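Local structure of enolase (alpha proteobacterium BAL199, 3UGV) at residues L33-V38 and P57-D62; P155-A160 and D364-V369; D200-D205 and M236-Q241. The protein binds magnesium and, as a member of the enolase superfamily related to mandelate racemase and muconate lactonizing enzyme, probably acts as a lyase. All coordinates share one frame; numbering follows the deposited sequence.

Interaction 1: residues L33-V38 and P57-D62; sequences LTARPV and PLILID
Thr34 with Asp62, Arg36 with Leu60 and Val38 with Leu58 are successive antiparallel hydrogen-bonded pairs, each closed by two backbone bonds. Thr34 N to Asp62 O, at 2.8 Å, is among the shortest; Leu58 N to Val38 O, at 3.1 Å, is the longest. The strand segments run 159° apart in direction, as expected for the arms of the hairpin 30-47/52-65. Pro37 falls in a non-hydrogen-bonded pair with Ile59, so its missing N-H costs no bond across this pair of strands. CA-H...O contacts supplement the bonds, for example Ile61 CA to Thr34 O at 3.3 Å.

Apolar contacts occupy both faces. On one, Leu33 CD1 meets Ile61 CG2 at 3.7 Å and Ala35 CB meets Ile59 CG2 at 3.8 Å; Leu90 and Met83 of helix 83-97 cover this side. Both isoleucines hold CG1 anti to the carbonyl carbon (chi1 about -65°), which swings the CG2 branch to the neighbouring strand. On the other face, Val38 CG2 lies 4.0 Å from Leu58 CB.

The charged contact joins residues diagonal to each other. A bend at chi3 of Arg36 turns NH2 to Asp62 OD2, 3.4 Å away: a salt bridge whose hydrogen bond is weak. OD2 sits at the guanidinium edge, but the two planes differ by 43°. Glu381 forms a salt bridge with Arg36 NH1, and Trp379 NE1 donates to Asp62 OD2. Chemically, then, the strands are joined mainly by backbone bonds, while Arg36, held between two carboxylates, ties the face bearing Arg36, Leu60 and Asp62 to the C-terminal part of the chain.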
ATOM      1  N   LEU F  33      25.684 -41.572  11.099  1.00 48.82           N
ATOM      2  CA  LEU F  33      24.675 -41.616  10.050  1.00 45.44           C
ATOM      3  C   LEU F  33      25.277 -42.232   8.792  1.00 46.55           C
ATOM      4  O   LEU F  33      26.382 -41.876   8.381  1.00 48.08           O
ATOM      5  CB  LEU F  33      24.141 -40.205   9.773  1.00 45.98           C
ATOM      6  CG  LEU F  33      23.317 -39.943   8.512  1.00 49.00           C
ATOM      7  CD1 LEU F  33      22.446 -38.720   8.691  1.00 47.27           C
ATOM      8  CD2 LEU F  33      24.219 -39.773   7.308  1.00 58.29           C
ATOM      9  N   THR F  34      24.562 -43.173   8.191  1.00 46.45           N
ATOM     10  CA  THR F  34      25.021 -43.769   6.943  1.00 51.72           C
ATOM     11  C   THR F  34      24.072 -43.437   5.795  1.00 51.02           C
ATOM     12  O   THR F  34      22.855 -43.568   5.923  1.00 55.01           O
ATOM     13  CB  THR F  34      25.176 -45.286   7.057  1.00 52.91           C
ATOM     14  OG1 THR F  34      26.161 -45.588   8.049  1.00 59.90           O
ATOM     15  CG2 THR F  34      25.621 -45.860   5.737  1.00 53.13           C
ATOM     16  N   ALA F  35      24.645 -42.996   4.680  1.00 47.47           N
ATOM     17  CA  ALA F  35      23.874 -42.645   3.497  1.00 45.04           C
ATOM     18  C   ALA F  35      24.283 -43.512   2.315  1.00 48.58           C
ATOM     19  O   ALA F  35      25.463 -43.574   1.954  1.00 47.79           O
ATOM     20  CB  ALA F  35      24.050 -41.172   3.162  1.00 40.51           C
ATOM     21  N   ARG F  36      23.295 -44.176   1.721  1.00 43.90           N
ATOM     22  CA  ARG F  36      23.520 -45.094   0.614  1.00 42.14           C
ATOM     23  C   ARG F  36      22.710 -44.677  -0.602  1.00 45.39           C
ATOM     24  O   ARG F  36      21.486 -44.666  -0.561  1.00 51.26           O
ATOM     25  CB  ARG F  36      23.127 -46.516   1.022  1.00 39.34           C
ATOM     26  CG  ARG F  36      24.002 -47.102   2.116  1.00 48.64           C
ATOM     27  CD  ARG F  36      23.582 -48.516   2.454  1.00 49.97           C
ATOM     28  NE  ARG F  36      22.357 -48.555   3.244  1.00 49.37           N
ATOM     29  CZ  ARG F  36      21.559 -49.615   3.324  1.00 52.94           C
ATOM     30  NH1 ARG F  36      21.854 -50.719   2.649  1.00 55.95           N
ATOM     31  NH2 ARG F  36      20.462 -49.572   4.071  1.00 53.90           N
ATOM     32  N   PRO F  37      23.392 -44.337  -1.698  1.00 41.36           N
ATOM     33  CA  PRO F  37      22.676 -43.927  -2.905  1.00 39.70           C
ATOM     34  C   PRO F  37      22.166 -45.133  -3.690  1.00 41.85           C
ATOM     35  O   PRO F  37      22.891 -46.109  -3.854  1.00 47.72           O
ATOM     36  CB  PRO F  37      23.756 -43.194  -3.706  1.00 37.14           C
ATOM     37  CG  PRO F  37      25.020 -43.887  -3.319  1.00 44.13           C
ATOM     38  CD  PRO F  37      24.854 -44.283  -1.873  1.00 42.18           C
ATOM     39  N   VAL F  38      20.922 -45.079  -4.147  1.00 36.34           N
ATOM     40  CA  VAL F  38      20.439 -46.097  -5.064  1.00 38.15           C
ATOM     41  C   VAL F  38      19.733 -45.444  -6.241  1.00 39.31           C
ATOM     42  O   VAL F  38      19.484 -44.242  -6.232  1.00 40.36           O
ATOM     43  CB  VAL F  38      19.525 -47.137  -4.381  1.00 39.98           C
ATOM     44  CG1 VAL F  38      20.061 -47.475  -3.003  1.00 45.56           C
ATOM     45  CG2 VAL F  38      18.121 -46.633  -4.288  1.00 35.97           C
ATOM     46  N   PRO F  57      16.455 -41.551  -8.420  1.00 31.93           N
ATOM     47  CA  PRO F  57      17.467 -41.682  -7.363  1.00 23.69           C
ATOM     48  C   PRO F  57      16.902 -41.523  -5.945  1.00 34.33           C
ATOM     49  O   PRO F  57      16.047 -40.672  -5.718  1.00 38.72           O
ATOM     50  CB  PRO F  57      18.430 -40.539  -7.675  1.00 25.34           C
ATOM     51  CG  PRO F  57      17.568 -39.492  -8.308  1.00 28.13           C
ATOM     52  CD  PRO F  57      16.481 -40.228  -9.063  1.00 19.76           C
ATOM     53  N   LEU F  58      17.378 -42.346  -5.012  1.00 36.56           N
ATOM     54  CA  LEU F  58      17.041 -42.229  -3.593  1.00 39.66           C
ATOM     55  C   LEU F  58      18.313 -42.324  -2.748  1.00 38.52           C
ATOM     56  O   LEU F  58      19.186 -43.145  -3.021  1.00 46.41           O
ATOM     57  CB  LEU F  58      16.097 -43.352  -3.158  1.00 33.98           C
ATOM     58  CG  LEU F  58      14.770 -43.520  -3.879  1.00 35.64           C
ATOM     59  CD1 LEU F  58      14.129 -44.855  -3.523  1.00 35.65           C
ATOM     60  CD2 LEU F  58      13.831 -42.375  -3.557  1.00 40.14           C
ATOM     61  N   ILE F  59      18.428 -41.482  -1.730  1.00 31.17           N
ATOM     62  CA  ILE F  59      19.472 -41.671  -0.728  1.00 32.45           C
ATOM     63  C   ILE F  59      18.833 -42.254   0.534  1.00 37.17           C
ATOM     64  O   ILE F  59      17.974 -41.625   1.155  1.00 42.46           O
ATOM     65  CB  ILE F  59      20.206 -40.357  -0.418  1.00 31.21           C
ATOM     66  CG1 ILE F  59      20.952 -39.871  -1.662  1.00 34.69           C
ATOM     67  CG2 ILE F  59      21.168 -40.538   0.760  1.00 24.22           C
ATOM     68  CD1 ILE F  59      21.389 -38.420  -1.600  1.00 35.40           C
ATOM     69  N   LEU F  60      19.221 -43.477   0.880  1.00 40.75           N
ATOM     70  CA  LEU F  60      18.736 -44.145   2.088  1.00 40.37           C
ATOM     71  C   LEU F  60      19.599 -43.742   3.277  1.00 43.06           C
ATOM     72  O   LEU F  60      20.821 -43.826   3.223  1.00 50.42           O
ATOM     73  CB  LEU F  60      18.778 -45.667   1.919  1.00 36.73           C
ATOM     74  CG  LEU F  60      17.557 -46.374   1.321  1.00 37.58           C
ATOM     75  CD1 LEU F  60      17.193 -45.825  -0.028  1.00 29.62           C
ATOM     76  CD2 LEU F  60      17.802 -47.871   1.214  1.00 38.91           C
ATOM     77  N   ILE F  61      18.956 -43.321   4.354  1.00 41.28           N
ATOM     78  CA  ILE F  61      19.667 -42.779   5.499  1.00 41.21           C
ATOM     79  C   ILE F  61      19.378 -43.578   6.759  1.00 41.48           C
ATOM     80  O   ILE F  61      18.219 -43.791   7.110  1.00 43.56           O
ATOM     81  CB  ILE F  61      19.266 -41.313   5.730  1.00 42.05           C
ATOM     82  CG1 ILE F  61      19.712 -40.470   4.538  1.00 37.34           C
ATOM     83  CG2 ILE F  61      19.836 -40.788   7.056  1.00 37.72           C
ATOM     84  CD1 ILE F  61      19.138 -39.085   4.533  1.00 38.68           C
ATOM     85  N   ASP F  62      20.444 -44.018   7.428  1.00 45.74           N
ATOM     86  CA  ASP F  62      20.349 -44.797   8.662  1.00 40.77           C
ATOM     87  C   ASP F  62      21.127 -44.130   9.797  1.00 38.98           C
ATOM     88  O   ASP F  62      22.325 -43.891   9.682  1.00 44.10           O
ATOM     89  CB  ASP F  62      20.904 -46.202   8.446  1.00 47.87           C
ATOM     90  CG  ASP F  62      19.887 -47.152   7.847  1.00 52.15           C
ATOM     91  OD1 ASP F  62      19.037 -47.664   8.611  1.00 56.97           O
ATOM     92  OD2 ASP F  62      19.960 -47.407   6.624  1.00 46.07           O
TER

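Interaction 2: residues P155-A160 and D364-V369; sequences PGSVKA and DGDLIV
Val158 and Leu367 exchange two backbone hydrogen bonds at the centre of a short antiparallel pair, with strand axes 4.3 Å apart and directions differing by 144°. Leu367 N reaches Val158 O at 2.9 Å. Beyond this pair, Val369 N donates to Gly156 O at 2.9 Å, almost straight (174° at the hydrogen), and Ala160 N to Gly365 O at 3.0 Å. Gly365 turns with a positive phi at which any side chain would collide with the carbonyl oxygen of Asp364.

Lys159 and Asp366 face each other in a non-hydrogen-bonded pair without a salt bridge. Asp366 holds CG anti to its carbonyl carbon (chi1 -60°), which brings OD1 to 3.2 Å from Lys159 CA and 3.7 Å from Lys159 CB. With an alanine in place of Asp366 the carboxylate would be gone, and the Lys159 backbone would probably lose its cover on that side. The lysine itself makes a cation-pi contact with Trp345. At the other end, Pro155 CB abuts Val369 O at 3.4 Å. Val158, Leu367 and Val369 pack against helix 330-337.

Strand 157-162 also pairs in parallel with 346-348, consistent with the first and last strands of the modified beta/alpha barrel of this superfamily. The chemistry implies a junction held by main-chain bonds, with a mixed face carrying Ser157, Lys159, Asp366 and Ile368 and an aliphatic one of Val158 and Leu367 turned to the helix.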
ATOM      1  N   PRO F 155      -2.283 -42.136  14.318  1.00 42.94           N
ATOM      2  CA  PRO F 155      -2.367 -42.831  13.028  1.00 41.69           C
ATOM      3  C   PRO F 155      -3.795 -42.851  12.481  1.00 38.14           C
ATOM      4  O   PRO F 155      -4.755 -42.961  13.241  1.00 40.36           O
ATOM      5  CB  PRO F 155      -1.920 -44.256  13.372  1.00 41.39           C
ATOM      6  CG  PRO F 155      -1.066 -44.095  14.582  1.00 43.77           C
ATOM      7  CD  PRO F 155      -1.683 -42.983  15.362  1.00 35.03           C
ATOM      8  N   GLY F 156      -3.932 -42.748  11.165  1.00 38.98           N
ATOM      9  CA  GLY F 156      -5.241 -42.749  10.546  1.00 36.93           C
ATOM     10  C   GLY F 156      -5.161 -42.497   9.055  1.00 34.25           C
ATOM     11  O   GLY F 156      -4.098 -42.628   8.450  1.00 36.32           O
ATOM     12  N   SER F 157      -6.292 -42.115   8.477  1.00 29.73           N
ATOM     13  CA  SER F 157      -6.424 -41.929   7.038  1.00 38.35           C
ATOM     14  C   SER F 157      -6.078 -40.504   6.604  1.00 32.96           C
ATOM     15  O   SER F 157      -6.377 -39.542   7.309  1.00 33.52           O
ATOM     16  CB  SER F 157      -7.854 -42.266   6.592  1.00 40.28           C
ATOM     17  OG  SER F 157      -7.986 -43.651   6.342  1.00 52.06           O
ATOM     18  N   VAL F 158      -5.448 -40.387   5.439  1.00 26.24           N
ATOM     19  CA  VAL F 158      -5.150 -39.090   4.842  1.00 25.79           C
ATOM     20  C   VAL F 158      -5.524 -39.146   3.369  1.00 28.87           C
ATOM     21  O   VAL F 158      -5.002 -39.986   2.629  1.00 25.59           O
ATOM     22  CB  VAL F 158      -3.666 -38.735   4.939  1.00 29.02           C
ATOM     23  CG1 VAL F 158      -3.450 -37.266   4.532  1.00 31.60           C
ATOM     24  CG2 VAL F 158      -3.141 -38.992   6.337  1.00 25.00           C
ATOM     25  N   LYS F 159      -6.440 -38.272   2.955  1.00 24.91           N
ATOM     26  CA  LYS F 159      -6.911 -38.243   1.574  1.00 27.35           C
ATOM     27  C   LYS F 159      -5.726 -37.966   0.668  1.00 28.24           C
ATOM     28  O   LYS F 159      -4.926 -37.081   0.951  1.00 24.94           O
ATOM     29  CB  LYS F 159      -7.987 -37.161   1.390  1.00 22.22           C
ATOM     30  CG  LYS F 159      -8.823 -37.305   0.112  1.00 26.08           C
ATOM     31  CD  LYS F 159      -9.866 -36.202  -0.001  1.00 25.18           C
ATOM     32  CE  LYS F 159      -9.190 -34.841   0.096  1.00 38.96           C
ATOM     33  NZ  LYS F 159     -10.146 -33.695   0.094  1.00 47.47           N
ATOM     34  N   ALA F 160      -5.588 -38.734  -0.405  1.00 24.37           N
ATOM     35  CA  ALA F 160      -4.454 -38.532  -1.299  1.00 18.31           C
ATOM     36  C   ALA F 160      -4.907 -38.445  -2.740  1.00 20.79           C
ATOM     37  O   ALA F 160      -6.050 -38.747  -3.067  1.00 31.65           O
ATOM     38  CB  ALA F 160      -3.424 -39.642  -1.129  1.00 18.58           C
ATOM     39  N   ASP F 364      -9.737 -46.620  -0.465  1.00 38.23           N
ATOM     40  CA  ASP F 364     -10.606 -45.634  -1.116  1.00 35.56           C
ATOM     41  C   ASP F 364      -9.897 -44.315  -1.374  1.00 35.84           C
ATOM     42  O   ASP F 364     -10.489 -43.248  -1.218  1.00 33.48           O
ATOM     43  CB  ASP F 364     -11.872 -45.374  -0.299  1.00 38.36           C
ATOM     44  CG  ASP F 364     -12.709 -46.626  -0.092  1.00 49.79           C
ATOM     45  OD1 ASP F 364     -12.728 -47.512  -0.990  1.00 47.76           O
ATOM     46  OD2 ASP F 364     -13.352 -46.711   0.981  1.00 52.55           O
ATOM     47  N   GLY F 365      -8.633 -44.389  -1.772  1.00 31.62           N
ATOM     48  CA  GLY F 365      -7.865 -43.195  -2.064  1.00 34.45           C
ATOM     49  C   GLY F 365      -7.285 -42.472  -0.854  1.00 33.05           C
ATOM     50  O   GLY F 365      -6.711 -41.400  -1.002  1.00 35.79           O
ATOM     51  N   ASP F 366      -7.444 -43.033   0.343  1.00 32.41           N
ATOM     52  CA  ASP F 366      -6.755 -42.501   1.516  1.00 31.27           C
ATOM     53  C   ASP F 366      -5.542 -43.368   1.806  1.00 34.22           C
ATOM     54  O   ASP F 366      -5.626 -44.593   1.724  1.00 34.57           O
ATOM     55  CB  ASP F 366      -7.660 -42.504   2.752  1.00 33.49           C
ATOM     56  CG  ASP F 366      -8.913 -41.660   2.567  1.00 48.12           C
ATOM     57  OD1 ASP F 366      -8.898 -40.748   1.713  1.00 38.75           O
ATOM     58  OD2 ASP F 366      -9.914 -41.913   3.279  1.00 57.06           O
ATOM     59  N   LEU F 367      -4.420 -42.736   2.136  1.00 29.47           N
ATOM     60  CA  LEU F 367      -3.226 -43.454   2.580  1.00 32.22           C
ATOM     61  C   LEU F 367      -3.325 -43.697   4.089  1.00 36.47           C
ATOM     62  O   LEU F 367      -3.542 -42.766   4.862  1.00 39.81           O
ATOM     63  CB  LEU F 367      -1.958 -42.655   2.258  1.00 31.01           C
ATOM     64  CG  LEU F 367      -0.632 -43.406   2.405  1.00 29.21           C
ATOM     65  CD1 LEU F 367      -0.537 -44.502   1.339  1.00 34.46           C
ATOM     66  CD2 LEU F 367       0.585 -42.480   2.340  1.00 20.41           C
ATOM     67  N   ILE F 368      -3.177 -44.952   4.498  1.00 39.04           N
ATOM     68  CA  ILE F 368      -3.336 -45.348   5.897  1.00 27.55           C
ATOM     69  C   ILE F 368      -2.011 -45.275   6.645  1.00 25.65           C
ATOM     70  O   ILE F 368      -1.066 -45.951   6.269  1.00 32.94           O
ATOM     71  CB  ILE F 368      -3.843 -46.797   6.002  1.00 25.73           C
ATOM     72  CG1 ILE F 368      -5.215 -46.934   5.337  1.00 38.62           C
ATOM     73  CG2 ILE F 368      -3.901 -47.227   7.462  1.00 30.86           C
ATOM     74  CD1 ILE F 368      -6.238 -45.911   5.829  1.00 42.19           C
ATOM     75  N   VAL F 369      -1.930 -44.446   7.683  1.00 26.02           N
ATOM     76  CA  VAL F 369      -0.715 -44.376   8.499  1.00 28.14           C
ATOM     77  C   VAL F 369      -0.762 -45.542   9.467  1.00 33.21           C
ATOM     78  O   VAL F 369      -1.717 -45.659  10.231  1.00 31.93           O
ATOM     79  CB  VAL F 369      -0.607 -43.073   9.336  1.00 34.84           C
ATOM     80  CG1 VAL F 369       0.630 -43.126  10.222  1.00 29.08           C
ATOM     81  CG2 VAL F 369      -0.568 -41.836   8.453  1.00 39.21           C
TER

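Interaction 3: residues D200-D205 and M236-Q241; sequences DDPAVD and MHRTRQ
Arg238 reaches from helix 232-242 to Pro202 and Asp205 at the start of helix 202-216, making a small surface contact between two neighbouring helices; 212 Å² is buried in all, and Arg238 and Pro202 supply most of it. The arginine side chain is extended from CG to NE (chi2 173°, chi3 171°), which carries its flat end across to the other helix. There Pro202 CG sits over one guanidinium face, 3.7 Å above the plane of Arg238 and over its centre. Asp205 comes instead at the edge: its OD2 forms a salt bridge with Arg238 NH1 at 3.4 Å, the carboxylate and guanidinium planes standing 66° apart. A water reinforces this long pair, donating to Asp205 OD2 at 2.8 Å and accepting a weak bond from Arg238 NH1 at 3.0 Å.

The two helices follow the adjacent parallel strands 192-196 and 221-225, so the contact joins consecutive beta-alpha units of the barrel on its outer layer. Helix 202-216 begins with Asp201 as N-cap, its OD1 accepting from Ala203 N at 3.1 Å.

The loop before that helix shares the same polar groups: Arg238 NH2 donates to Arg199 O, Asp205 OD1 forms a salt bridge with Arg199, and Gly198 N donates to Asp205 OD2. Beside the arginine, the Gln241 amide rests against the proline, OE1 lying 3.8 Å from Pro202 CB. From the same helix, Arg240 forms a salt bridge with Asp244 of the second subunit.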
ATOM      1  N   ASP F 200       3.418 -28.946 -26.791  1.00 31.43           N
ATOM      2  CA  ASP F 200       3.673 -27.881 -27.759  1.00 32.79           C
ATOM      3  C   ASP F 200       2.388 -27.200 -28.189  1.00 23.79           C
ATOM      4  O   ASP F 200       2.336 -25.979 -28.314  1.00 40.01           O
ATOM      5  CB  ASP F 200       4.400 -28.426 -28.987  1.00 45.19           C
ATOM      6  CG  ASP F 200       5.844 -28.779 -28.693  1.00 58.78           C
ATOM      7  OD1 ASP F 200       6.549 -27.931 -28.105  1.00 58.46           O
ATOM      8  OD2 ASP F 200       6.270 -29.905 -29.038  1.00 64.81           O
ATOM      9  N   ASP F 201       1.359 -27.996 -28.441  1.00 31.01           N
ATOM     10  CA  ASP F 201       0.040 -27.478 -28.796  1.00 37.93           C
ATOM     11  C   ASP F 201      -0.872 -27.525 -27.567  1.00 34.36           C
ATOM     12  O   ASP F 201      -1.287 -28.602 -27.137  1.00 40.40           O
ATOM     13  CB  ASP F 201      -0.568 -28.315 -29.925  1.00 40.81           C
ATOM     14  CG  ASP F 201      -1.891 -27.745 -30.449  1.00 47.96           C
ATOM     15  OD1 ASP F 201      -2.369 -26.702 -29.944  1.00 40.06           O
ATOM     16  OD2 ASP F 201      -2.455 -28.356 -31.384  1.00 55.81           O
ATOM     17  N   PRO F 202      -1.182 -26.354 -26.999  1.00 27.82           N
ATOM     18  CA  PRO F 202      -2.086 -26.186 -25.850  1.00 28.47           C
ATOM     19  C   PRO F 202      -3.427 -26.896 -26.051  1.00 29.63           C
ATOM     20  O   PRO F 202      -4.026 -27.388 -25.093  1.00 34.88           O
ATOM     21  CB  PRO F 202      -2.346 -24.687 -25.833  1.00 30.81           C
ATOM     22  CG  PRO F 202      -1.231 -24.092 -26.580  1.00 29.07           C
ATOM     23  CD  PRO F 202      -0.801 -25.069 -27.598  1.00 24.25           C
ATOM     24  N   ALA F 203      -3.900 -26.940 -27.292  1.00 20.81           N
ATOM     25  CA  ALA F 203      -5.182 -27.557 -27.580  1.00 26.49           C
ATOM     26  C   ALA F 203      -5.124 -29.016 -27.181  1.00 24.68           C
ATOM     27  O   ALA F 203      -6.128 -29.589 -26.792  1.00 28.67           O
ATOM     28  CB  ALA F 203      -5.534 -27.426 -29.068  1.00 18.61           C
ATOM     29  N   VAL F 204      -3.942 -29.618 -27.279  1.00 22.97           N
ATOM     30  CA  VAL F 204      -3.811 -31.032 -26.969  1.00 22.61           C
ATOM     31  C   VAL F 204      -3.797 -31.270 -25.454  1.00 25.25           C
ATOM     32  O   VAL F 204      -4.237 -32.315 -24.980  1.00 29.53           O
ATOM     33  CB  VAL F 204      -2.592 -31.660 -27.673  1.00 27.04           C
ATOM     34  CG1 VAL F 204      -2.548 -33.149 -27.428  1.00 26.85           C
ATOM     35  CG2 VAL F 204      -2.660 -31.393 -29.171  1.00 23.78           C
ATOM     36  N   ASP F 205      -3.306 -30.300 -24.691  1.00 31.99           N
ATOM     37  CA  ASP F 205      -3.383 -30.378 -23.227  1.00 26.82           C
ATOM     38  C   ASP F 205      -4.845 -30.472 -22.801  1.00 27.06           C
ATOM     39  O   ASP F 205      -5.221 -31.290 -21.968  1.00 35.11           O
ATOM     40  CB  ASP F 205      -2.774 -29.128 -22.577  1.00 21.38           C
ATOM     41  CG  ASP F 205      -1.271 -29.203 -22.432  1.00 24.36           C
ATOM     42  OD1 ASP F 205      -0.719 -30.318 -22.361  1.00 27.89           O
ATOM     43  OD2 ASP F 205      -0.639 -28.130 -22.371  1.00 31.09           O
ATOM     44  N   MET F 236       0.192 -16.671 -19.265  1.00 15.81           N
ATOM     45  CA  MET F 236      -1.021 -15.870 -19.226  1.00 20.81           C
ATOM     46  C   MET F 236      -2.010 -16.479 -20.211  1.00 23.48           C
ATOM     47  O   MET F 236      -3.160 -16.721 -19.872  1.00 31.80           O
ATOM     48  CB  MET F 236      -0.725 -14.401 -19.554  1.00 14.50           C
ATOM     49  CG  MET F 236       0.082 -13.686 -18.470  1.00 21.63           C
ATOM     50  SD  MET F 236       0.378 -11.954 -18.869  1.00 29.55           S
ATOM     51  CE  MET F 236      -1.337 -11.389 -18.985  1.00 30.17           C
ATOM     52  N   HIS F 237      -1.535 -16.761 -21.421  1.00 16.17           N
ATOM     53  CA  HIS F 237      -2.360 -17.360 -22.449  1.00 20.22           C
ATOM     54  C   HIS F 237      -2.874 -18.746 -22.063  1.00 25.14           C
ATOM     55  O   HIS F 237      -4.065 -19.045 -22.209  1.00 23.08           O
ATOM     56  CB  HIS F 237      -1.590 -17.440 -23.773  1.00 19.51           C
ATOM     57  CG  HIS F 237      -1.329 -16.104 -24.392  1.00 25.21           C
ATOM     58  ND1 HIS F 237      -2.344 -15.235 -24.736  1.00 33.14           N
ATOM     59  CD2 HIS F 237      -0.174 -15.485 -24.728  1.00 23.80           C
ATOM     60  CE1 HIS F 237      -1.825 -14.139 -25.256  1.00 26.75           C
ATOM     61  NE2 HIS F 237      -0.511 -14.265 -25.260  1.00 27.33           N
ATOM     62  N   ARG F 238      -1.984 -19.596 -21.568  1.00 16.22           N
ATOM     63  CA  ARG F 238      -2.371 -20.986 -21.372  1.00 19.88           C
ATOM     64  C   ARG F 238      -3.196 -21.221 -20.119  1.00 27.31           C
ATOM     65  O   ARG F 238      -4.144 -22.016 -20.151  1.00 26.54           O
ATOM     66  CB  ARG F 238      -1.169 -21.907 -21.403  1.00 15.51           C
ATOM     67  CG  ARG F 238      -0.487 -22.007 -22.762  1.00 15.23           C
ATOM     68  CD  ARG F 238       0.770 -22.817 -22.540  1.00 29.76           C
ATOM     69  NE  ARG F 238       1.451 -23.192 -23.764  1.00 37.93           N
ATOM     70  CZ  ARG F 238       1.649 -24.447 -24.144  1.00 35.64           C
ATOM     71  NH1 ARG F 238       1.196 -25.457 -23.401  1.00 29.21           N
ATOM     72  NH2 ARG F 238       2.281 -24.687 -25.281  1.00 42.42           N
ATOM     73  N   THR F 239      -2.861 -20.539 -19.021  1.00 27.41           N
ATOM     74  CA  THR F 239      -3.671 -20.713 -17.820  1.00 25.44           C
ATOM     75  C   THR F 239      -5.064 -20.118 -18.044  1.00 17.07           C
ATOM     76  O   THR F 239      -6.045 -20.642 -17.557  1.00 17.30           O
ATOM     77  CB  THR F 239      -3.041 -20.122 -16.542  1.00 22.16           C
ATOM     78  OG1 THR F 239      -2.914 -18.709 -16.684  1.00 23.37           O
ATOM     79  CG2 THR F 239      -1.671 -20.777 -16.228  1.00 14.92           C
ATOM     80  N   ARG F 240      -5.146 -19.023 -18.781  1.00 17.45           N
ATOM     81  CA  ARG F 240      -6.446 -18.451 -19.055  1.00 27.86           C
ATOM     82  C   ARG F 240      -7.323 -19.469 -19.821  1.00 30.37           C
ATOM     83  O   ARG F 240      -8.523 -19.596 -19.566  1.00 25.21           O
ATOM     84  CB  ARG F 240      -6.294 -17.151 -19.831  1.00 23.45           C
ATOM     85  CG  ARG F 240      -7.619 -16.543 -20.251  1.00 27.60           C
ATOM     86  CD  ARG F 240      -7.394 -15.356 -21.173  1.00 27.49           C
ATOM     87  NE  ARG F 240      -8.644 -14.709 -21.534  1.00 29.65           N
ATOM     88  CZ  ARG F 240      -8.732 -13.618 -22.285  1.00 27.38           C
ATOM     89  NH1 ARG F 240      -7.641 -13.023 -22.758  1.00 23.52           N
ATOM     90  NH2 ARG F 240      -9.919 -13.114 -22.550  1.00 22.76           N
ATOM     91  N   GLN F 241      -6.707 -20.214 -20.733  1.00 25.06           N
ATOM     92  CA  GLN F 241      -7.447 -21.145 -21.573  1.00 24.84           C
ATOM     93  C   GLN F 241      -8.067 -22.247 -20.750  1.00 19.98           C
ATOM     94  O   GLN F 241      -9.091 -22.792 -21.137  1.00 29.32           O
ATOM     95  CB  GLN F 241      -6.545 -21.805 -22.606  1.00 32.42           C
ATOM     96  CG  GLN F 241      -6.173 -20.979 -23.792  1.00 38.10           C
ATOM     97  CD  GLN F 241      -5.334 -21.792 -24.755  1.00 48.01           C
ATOM     98  OE1 GLN F 241      -5.630 -22.963 -25.004  1.00 47.21           O
ATOM     99  NE2 GLN F 241      -4.263 -21.193 -25.272  1.00 47.28           N
TER
HETATM  100  O   HOH W   1      -1.412 -25.428 -21.913  1.00 26.97           O

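Overall arrangement
Interaction 1 closes first along the chain, within the hairpin 30-47/52-65 of the N-terminal domain. Interaction 2 joins strand 157-162 to 366-368, residues 204 apart in sequence, and interaction 3 is nested inside the loop it closes. Their centres lie 26 Å (1 and 2), 33 Å (2 and 3) and 40 Å (1 and 3) apart, and none touches another; interactions 1 and 3 flank the chain's centre on opposite sides. Between the two ends of interaction 2 runs the parallel sheet whose strands end at, or just before, the magnesium ligands Asp225, Glu251 and Glu277. The contacts thus lie in separate parts: the N-terminal sheet, the antiparallel strand added beside the first barrel strand, and the helical layer.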